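Local coordinates for protein glucose dehydrogenase (Serratia sp. FS14, PDB 7CDY) that belongs to the glucose/sorbosone dehydrogenase family of beta-propeller proteins and carries a bound calcium ion, at residues A68-F71 / A72-R76; Y96-L99 / S100-D103. One frame throughout, in Å; residues are numbered along the deposited sequence.

Contact 1: residues A68-F71 / A72-R76; sequences APDF and AASRR
Ser74 OG donates to Asp70 OD1 at 2.8 Å, and the hydroxyl stands above the carboxylate plane, 57° out of it. In both side chains the first torsion lies near +60°, which seats CG and OG between their own backbone N and carbonyl carbon and turns them toward each other. The same hydroxyl oxygen also accepts from Arg76 N at 3.1 Å, so a donated and an accepted bond together fix its rotation. The backbone of the same aspartate takes part too: Asp70 O accepts from Ala73 N and Ser74 N, the second at 2.9 Å and much the straighter.

The Phe71 side chain, CG anti to the backbone N, is buried against Leu20 and Pro21. Arg75 CA rests over one face of its ring, 3.7 Å from the centroid and 25° off the normal, a CH-pi contact, while Arg76 O lies in plane at the ring edge, 3.5 Å from CD2. The Arg75 chain bends at chi3 and lays one face of its guanidinium over Phe71 CZ; its polar end is taken up by Leu99, Ser100 and Asp103.

Ala68 N binds Arg76 O at 2.9 Å, closing the loop where strands 62-67 and 76-84 part. With Arg75 at positive phi and Ser74 in an ST turn, a single helical turn forms the connection of an antiparallel beta hairpin.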
loop_
_atom_site.group_PDB
_atom_site.type_symbol
_atom_site.label_atom_id
_atom_site.label_comp_id
_atom_site.label_asym_id
_atom_site.label_seq_id
_atom_site.Cartn_x
_atom_site.Cartn_y
_atom_site.Cartn_z
ATOM N N ALA A 68 2.842 -11.920 9.256
ATOM C CA ALA A 68 3.989 -12.572 8.644
ATOM C C ALA A 68 3.521 -13.767 7.813
ATOM O O ALA A 68 2.461 -14.352 8.087
ATOM C CB ALA A 68 4.950 -13.056 9.732
ATOM N N PRO A 69 4.291 -14.161 6.790
ATOM C CA PRO A 69 3.905 -15.350 6.015
ATOM C C PRO A 69 3.697 -16.574 6.885
ATOM O O PRO A 69 2.809 -17.389 6.599
ATOM C CB PRO A 69 5.071 -15.529 5.029
ATOM C CG PRO A 69 5.685 -14.162 4.911
ATOM C CD PRO A 69 5.502 -13.507 6.254
ATOM N N ASP A 70 4.453 -16.695 7.980
ATOM C CA ASP A 70 4.339 -17.824 8.900
ATOM C C ASP A 70 3.481 -17.515 10.124
ATOM O O ASP A 70 3.712 -18.100 11.189
ATOM C CB ASP A 70 5.718 -18.346 9.315
ATOM C CG ASP A 70 6.508 -17.349 10.154
ATOM O OD1 ASP A 70 6.019 -16.230 10.406
ATOM O OD2 ASP A 70 7.639 -17.687 10.583
ATOM N N PHE A 71 2.476 -16.639 9.982
ATOM C CA PHE A 71 1.643 -16.240 11.117
ATOM C C PHE A 71 1.071 -17.436 11.875
ATOM O O PHE A 71 0.971 -17.398 13.104
ATOM C CB PHE A 71 0.512 -15.309 10.650
ATOM C CG PHE A 71 -0.456 -14.929 11.753
ATOM C CD1 PHE A 71 -1.522 -15.755 12.081
ATOM C CD2 PHE A 71 -0.273 -13.767 12.486
ATOM C CE1 PHE A 71 -2.387 -15.436 13.123
ATOM C CE2 PHE A 71 -1.145 -13.428 13.528
ATOM C CZ PHE A 71 -2.199 -14.274 13.847
ATOM N N ALA A 72 0.652 -18.488 11.166
ATOM C CA ALA A 72 0.069 -19.640 11.850
ATOM C C ALA A 72 0.993 -20.151 12.948
ATOM O O ALA A 72 0.534 -20.541 14.030
ATOM C CB ALA A 72 -0.238 -20.753 10.849
ATOM N N ALA A 73 2.298 -20.123 12.699
ATOM C CA ALA A 73 3.299 -20.503 13.686
ATOM C C ALA A 73 3.681 -19.351 14.618
ATOM O O ALA A 73 3.643 -19.505 15.844
ATOM C CB ALA A 73 4.543 -21.050 12.975
ATOM N N SER A 74 4.037 -18.182 14.066
ATOM C CA SER A 74 4.667 -17.123 14.857
ATOM C C SER A 74 3.680 -16.118 15.441
ATOM O O SER A 74 4.026 -15.417 16.398
ATOM C CB SER A 74 5.594 -16.277 13.966
ATOM O OG SER A 74 4.817 -15.665 12.920
ATOM N N ARG A 75 2.483 -16.026 14.867
ATOM C CA ARG A 75 1.506 -14.988 15.189
ATOM C C ARG A 75 2.076 -13.579 15.040
ATOM O O ARG A 75 1.554 -12.621 15.614
ATOM C CB ARG A 75 0.829 -15.218 16.546
ATOM C CG ARG A 75 0.103 -16.562 16.586
ATOM C CD ARG A 75 -0.724 -16.762 17.849
ATOM N NE ARG A 75 -1.800 -15.774 17.990
ATOM C CZ ARG A 75 -2.970 -15.817 17.362
ATOM N NH1 ARG A 75 -3.256 -16.788 16.502
ATOM N NH2 ARG A 75 -3.859 -14.860 17.604
ATOM N N ARG A 76 3.128 -13.418 14.244
ATOM C CA ARG A 76 3.752 -12.115 14.077
ATOM C C ARG A 76 2.930 -11.236 13.135
ATOM O O ARG A 76 2.477 -11.689 12.083
ATOM C CB ARG A 76 5.166 -12.297 13.519
ATOM C CG ARG A 76 5.889 -10.990 13.282
ATOM C CD ARG A 76 7.340 -11.211 12.891
ATOM N NE ARG A 76 8.115 -11.802 13.977
ATOM C CZ ARG A 76 9.411 -12.067 13.899
ATOM N NH1 ARG A 76 10.072 -11.799 12.777
ATOM N NH2 ARG A 76 10.029 -12.604 14.940
HETATM O O HOH W 1 0.681 -18.761 8.198
#

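Contact 2: residues Y96-L99 / S100-D103; sequences YGRL and SDDD
Asp101 OD1 receives both terminal nitrogens of Arg98, unequally. The bond from Arg98 NH2 to Asp101 OD1 is 2.9 Å long and is the stronger part of the salt bridge; Asp101 OD1 offers its syn lone pair and lies 13° out of the guanidinium plane. Arg98 NH1 reaches the same Asp101 OD1 at 3.3 Å through a weak bond of 132°. Both nitrogens share OD1 and the planes of the two groups stand 69° apart, which rules out a flat, two-oxygen bidentate pair. Arg98 runs extended from CG to NE, which carries its guanidinium to Asp101. Water 2 accepts from Asp101 N at 2.9 Å and weakly from Arg98 NH1, which also forms a salt bridge with Glu107.

This polar side is the looser one, with Asp101 exposed and a water placed between backbone and guanidinium. The tighter side is formed by buried Leu99 and Ser100. With CG anti to the backbone N, Leu99 sends CD2 to within 3.7 Å of Asp103 OD1, a van der Waals contact of a methyl with a carboxylate oxygen whose main partner is Arg75. Ser100 OG donates to Asp102 OD1 at 2.7 Å, nearly along the C-O axis of the acceptor, and itself accepts from Arg105 N; Asp102 OD1 also holds Ala104 N.

Asp103 N to Ser100 O, 2.9 Å, closes a type I beta turn whose last residue, Asp103, has positive phi. The serine and aspartates thus brace the loop that turns strand 90-99 back toward strand 106-107 in an antiparallel sheet.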
loop_
_atom_site.group_PDB
_atom_site.type_symbol
_atom_site.label_atom_id
_atom_site.label_comp_id
_atom_site.label_asym_id
_atom_site.label_seq_id
_atom_site.Cartn_x
_atom_site.Cartn_y
_atom_site.Cartn_z
ATOM N N TYR A 96 6.905 -4.698 14.141
ATOM C CA TYR A 96 6.081 -5.875 14.327
ATOM C C TYR A 96 5.942 -6.187 15.805
ATOM O O TYR A 96 6.764 -5.774 16.630
ATOM C CB TYR A 96 6.583 -7.094 13.540
ATOM C CG TYR A 96 7.886 -7.720 14.022
ATOM C CD1 TYR A 96 7.921 -8.527 15.163
ATOM C CD2 TYR A 96 9.065 -7.561 13.293
ATOM C CE1 TYR A 96 9.105 -9.130 15.591
ATOM C CE2 TYR A 96 10.257 -8.158 13.714
ATOM C CZ TYR A 96 10.255 -8.943 14.861
ATOM O OH TYR A 96 11.419 -9.546 15.292
ATOM N N GLY A 97 4.867 -6.898 16.118
ATOM C CA GLY A 97 4.675 -7.534 17.405
ATOM C C GLY A 97 4.042 -8.891 17.205
ATOM O O GLY A 97 3.913 -9.362 16.067
ATOM N N ARG A 98 3.658 -9.552 18.293
ATOM C CA ARG A 98 3.010 -10.851 18.211
ATOM C C ARG A 98 1.572 -10.711 18.685
ATOM O O ARG A 98 1.331 -10.228 19.798
ATOM C CB ARG A 98 3.744 -11.885 19.068
ATOM C CG ARG A 98 3.125 -13.260 18.980
ATOM C CD ARG A 98 3.826 -14.267 19.886
ATOM N NE ARG A 98 3.275 -15.610 19.717
ATOM C CZ ARG A 98 2.229 -16.085 20.391
ATOM N NH1 ARG A 98 1.583 -15.305 21.261
ATOM N NH2 ARG A 98 1.813 -17.328 20.168
ATOM N N LEU A 99 0.627 -11.142 17.862
ATOM C CA LEU A 99 -0.763 -11.124 18.297
ATOM C C LEU A 99 -0.967 -12.222 19.335
ATOM O O LEU A 99 -0.686 -13.397 19.073
ATOM C CB LEU A 99 -1.706 -11.314 17.110
ATOM C CG LEU A 99 -3.204 -11.183 17.426
ATOM C CD1 LEU A 99 -3.506 -9.805 17.983
ATOM C CD2 LEU A 99 -4.050 -11.460 16.196
ATOM N N SER A 100 -1.451 -11.843 20.513
ATOM C CA SER A 100 -1.595 -12.819 21.589
ATOM C C SER A 100 -2.559 -13.928 21.174
ATOM O O SER A 100 -3.415 -13.755 20.310
ATOM C CB SER A 100 -2.085 -12.136 22.877
ATOM O OG SER A 100 -3.366 -11.532 22.672
ATOM N N ASP A 101 -2.426 -15.082 21.838
ATOM C CA ASP A 101 -3.235 -16.247 21.486
ATOM C C ASP A 101 -4.728 -15.957 21.569
ATOM O O ASP A 101 -5.507 -16.522 20.793
ATOM C CB ASP A 101 -2.909 -17.425 22.418
ATOM C CG ASP A 101 -1.483 -17.927 22.276
ATOM O OD1 ASP A 101 -0.786 -17.544 21.322
ATOM O OD2 ASP A 101 -1.059 -18.730 23.134
ATOM N N ASP A 102 -5.140 -15.100 22.500
ATOM C CA ASP A 102 -6.548 -14.760 22.667
ATOM C C ASP A 102 -7.011 -13.578 21.817
ATOM O O ASP A 102 -8.163 -13.151 21.954
ATOM C CB ASP A 102 -6.878 -14.535 24.150
ATOM C CG ASP A 102 -6.172 -13.332 24.746
ATOM O OD1 ASP A 102 -5.467 -12.601 24.010
ATOM O OD2 ASP A 102 -6.317 -13.110 25.968
ATOM N N ASP A 103 -6.153 -13.040 20.947
ATOM C CA ASP A 103 -6.433 -11.918 20.049
ATOM C C ASP A 103 -6.576 -10.573 20.756
ATOM O O ASP A 103 -6.965 -9.592 20.109
ATOM C CB ASP A 103 -7.650 -12.153 19.139
ATOM C CG ASP A 103 -7.566 -13.454 18.363
ATOM O OD1 ASP A 103 -6.465 -13.778 17.884
ATOM O OD2 ASP A 103 -8.607 -14.140 18.207
HETATM O O HOH W 2 -0.303 -15.032 23.883
#

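How the contacts relate
Contact 1 precedes contact 2 along the chain, and their centres lie 10 Å apart on the same side of the molecule, about 20 and 22 Å from its centre. Both belong to one antiparallel sheet: 68-76 connects strand 62-67 to strand 76-84, whereas 96-103 covers the end of strand 90-99, the next neighbour of 76-84, and the turn after it. Arg75 is the joint, its NH2 meeting Asp103 OD1 at 2.8 Å in a salt bridge and its NE probably bonding Leu99 O at the same distance. Arg76 also lies against Tyr96 in a cation-pi contact. Two chain reversals, separated by another between strands 76-84 and 90-99, are joined at the periphery of one sheet of this propeller-family fold.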